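Local coordinates for nucleocapsid protein (Rift Valley fever virus, PDB 4H5P), which encapsidates the viral genomic RNA, binding single-stranded nucleic acid with high affinity and shielding it from nucleases, at residues L126-T131 against S170-Q175. Residues are numbered along the deposited sequence; the frame is centred on the assembly and turned at random.
Sequences LPVTGT and SLYLLQ. With nucleotides of chain E.
The ring of Y172 meets the loop at its edge, where the backbone carbonyl oxygen of V128 lies in the ring plane, 3.4 Å from CE1 of Y172. The same oxygen is 3.1 Å from Y172 OH, a close polar approach. With CG anti to the backbone N (chi1 -173°), Y172 sends its ring off helix 159-180 to the loop before helix 130-134. The carboxamide of Q175, a second flat group, turns back along its own helix: NE2 donates to L171 O over 3.2 Å, nearly within the planes of both groups, and the bend at chi2 (-47°) brings it there. CB of Q175, which points toward the loop, lies 3.9 Å from V128 CG2. V128 thus shows how one residue can join two partners: its CB rests 3.7 Å from CE1 of Y172, V128 CG2 lies 3.7 Å from C of Q175, and CG1 packs between Q175 CB and the CE1 edge of Y172. M133 also touches V128, Y172 and Q175. Beside this packing, P127 contacts F176, V179 and I180, and its CB comes within 3.3 Å of O4 of uridine U7 in chain E. The contact joins one polar approach, Y172 OH to V128 O, to otherwise apolar, largely buried packing, and so sets the loop against helix 159-180 next to the RNA base.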
loop_
_atom_site.group_PDB
_atom_site.type_symbol
_atom_site.label_atom_id
_atom_site.label_comp_id
_atom_site.label_asym_id
_atom_site.label_seq_id
_atom_site.Cartn_x
_atom_site.Cartn_y
_atom_site.Cartn_z
ATOM N N LEU A 126 -17.590 21.754 -2.276
ATOM C CA LEU A 126 -16.190 21.429 -2.560
ATOM C C LEU A 126 -15.561 20.643 -1.392
ATOM O O LEU A 126 -16.085 20.741 -0.282
ATOM C CB LEU A 126 -15.395 22.733 -2.818
ATOM C CG LEU A 126 -15.899 23.660 -3.934
ATOM C CD1 LEU A 126 -15.156 24.977 -3.922
ATOM C CD2 LEU A 126 -15.775 23.018 -5.317
ATOM N N PRO A 127 -14.434 19.890 -1.587
ATOM C CA PRO A 127 -13.822 19.164 -0.449
ATOM C C PRO A 127 -13.461 20.084 0.727
ATOM O O PRO A 127 -13.547 19.663 1.879
ATOM C CB PRO A 127 -12.575 18.531 -1.073
ATOM C CG PRO A 127 -12.951 18.343 -2.532
ATOM C CD PRO A 127 -13.693 19.619 -2.840
ATOM N N VAL A 128 -13.073 21.339 0.439
ATOM C CA VAL A 128 -12.817 22.388 1.436
ATOM C C VAL A 128 -13.740 23.538 1.039
ATOM O O VAL A 128 -13.580 24.090 -0.048
ATOM C CB VAL A 128 -11.331 22.817 1.582
ATOM C CG1 VAL A 128 -11.177 23.890 2.655
ATOM C CG2 VAL A 128 -10.438 21.630 1.911
ATOM N N THR A 129 -14.761 23.828 1.866
ATOM C CA THR A 129 -15.774 24.845 1.562
ATOM C C THR A 129 -15.248 26.261 1.760
ATOM O O THR A 129 -14.197 26.458 2.376
ATOM C CB THR A 129 -17.046 24.619 2.395
ATOM O OG1 THR A 129 -16.735 24.754 3.782
ATOM C CG2 THR A 129 -17.697 23.254 2.123
ATOM N N GLY A 130 -15.989 27.227 1.209
ATOM C CA GLY A 130 -15.710 28.653 1.331
ATOM C C GLY A 130 -15.771 29.083 2.775
ATOM O O GLY A 130 -14.877 29.783 3.251
ATOM N N THR A 131 -16.807 28.592 3.495
ATOM C CA THR A 131 -17.042 28.829 4.923
ATOM C C THR A 131 -15.789 28.404 5.715
ATOM O O THR A 131 -15.329 29.169 6.562
ATOM C CB THR A 131 -18.323 28.093 5.375
ATOM O OG1 THR A 131 -19.432 28.620 4.648
ATOM C CG2 THR A 131 -18.602 28.234 6.873
ATOM N N SER A 170 -2.158 29.053 -2.387
ATOM C CA SER A 170 -1.489 27.975 -1.641
ATOM C C SER A 170 -2.158 27.701 -0.293
ATOM O O SER A 170 -2.070 26.574 0.188
ATOM C CB SER A 170 -0.017 28.295 -1.416
ATOM O OG SER A 170 0.687 28.267 -2.644
ATOM N N LEU A 171 -2.835 28.709 0.321
ATOM C CA LEU A 171 -3.565 28.510 1.586
ATOM C C LEU A 171 -4.706 27.518 1.336
ATOM O O LEU A 171 -4.930 26.642 2.167
ATOM C CB LEU A 171 -4.085 29.835 2.188
ATOM C CG LEU A 171 -4.770 29.753 3.572
ATOM C CD1 LEU A 171 -3.764 29.567 4.693
ATOM C CD2 LEU A 171 -5.594 30.982 3.851
ATOM N N TYR A 172 -5.368 27.609 0.149
ATOM C CA TYR A 172 -6.398 26.653 -0.251
ATOM C C TYR A 172 -5.778 25.299 -0.541
ATOM O O TYR A 172 -6.299 24.291 -0.075
ATOM C CB TYR A 172 -7.218 27.106 -1.478
ATOM C CG TYR A 172 -8.375 26.157 -1.734
ATOM C CD1 TYR A 172 -9.487 26.147 -0.897
ATOM C CD2 TYR A 172 -8.301 25.185 -2.727
ATOM C CE1 TYR A 172 -10.519 25.229 -1.072
ATOM C CE2 TYR A 172 -9.326 24.255 -2.907
ATOM C CZ TYR A 172 -10.441 24.289 -2.083
ATOM O OH TYR A 172 -11.474 23.390 -2.225
ATOM N N LEU A 173 -4.676 25.285 -1.333
ATOM C CA LEU A 173 -3.968 24.079 -1.779
ATOM C C LEU A 173 -3.519 23.238 -0.598
ATOM O O LEU A 173 -3.589 22.016 -0.672
ATOM C CB LEU A 173 -2.774 24.429 -2.693
ATOM C CG LEU A 173 -3.106 24.911 -4.140
ATOM C CD1 LEU A 173 -1.847 25.135 -4.945
ATOM C CD2 LEU A 173 -3.968 23.890 -4.903
ATOM N N LEU A 174 -3.128 23.897 0.510
ATOM C CA LEU A 174 -2.712 23.258 1.751
ATOM C C LEU A 174 -3.884 22.482 2.372
ATOM O O LEU A 174 -3.715 21.312 2.705
ATOM C CB LEU A 174 -2.175 24.338 2.722
ATOM C CG LEU A 174 -1.708 23.916 4.119
ATOM C CD1 LEU A 174 -0.516 22.970 4.052
ATOM C CD2 LEU A 174 -1.355 25.134 4.960
ATOM N N GLN A 175 -5.066 23.118 2.497
ATOM C CA GLN A 175 -6.263 22.498 3.076
ATOM C C GLN A 175 -6.783 21.390 2.180
ATOM O O GLN A 175 -7.043 20.289 2.660
ATOM C CB GLN A 175 -7.387 23.525 3.329
ATOM C CG GLN A 175 -6.955 24.841 3.964
ATOM C CD GLN A 175 -6.027 24.700 5.159
ATOM O OE1 GLN A 175 -6.307 23.981 6.135
ATOM N NE2 GLN A 175 -4.897 25.391 5.102
ATOM P P U E 7 -11.962 9.304 -3.345
ATOM O OP1 U E 7 -11.144 8.176 -3.863
ATOM O OP2 U E 7 -13.436 9.240 -3.437
ATOM O "O5'" U E 7 -11.603 9.575 -1.807
ATOM C "C5'" U E 7 -10.417 9.042 -1.204
ATOM C "C4'" U E 7 -10.315 9.514 0.236
ATOM O "O4'" U E 7 -10.025 10.932 0.251
ATOM C "C3'" U E 7 -11.600 9.375 1.024
ATOM O "O3'" U E 7 -11.674 8.076 1.600
ATOM C "C2'" U E 7 -11.475 10.481 2.075
ATOM O "O2'" U E 7 -10.756 10.087 3.228
ATOM C "C1'" U E 7 -10.721 11.569 1.309
ATOM N N1 U E 7 -11.627 12.662 0.732
ATOM C C2 U E 7 -12.204 13.604 1.592
ATOM O O2 U E 7 -12.036 13.605 2.806
ATOM N N3 U E 7 -13.013 14.540 0.967
ATOM C C4 U E 7 -13.271 14.650 -0.400
ATOM O O4 U E 7 -14.014 15.541 -0.808
ATOM C C5 U E 7 -12.645 13.636 -1.225
ATOM C C6 U E 7 -11.869 12.704 -0.645
#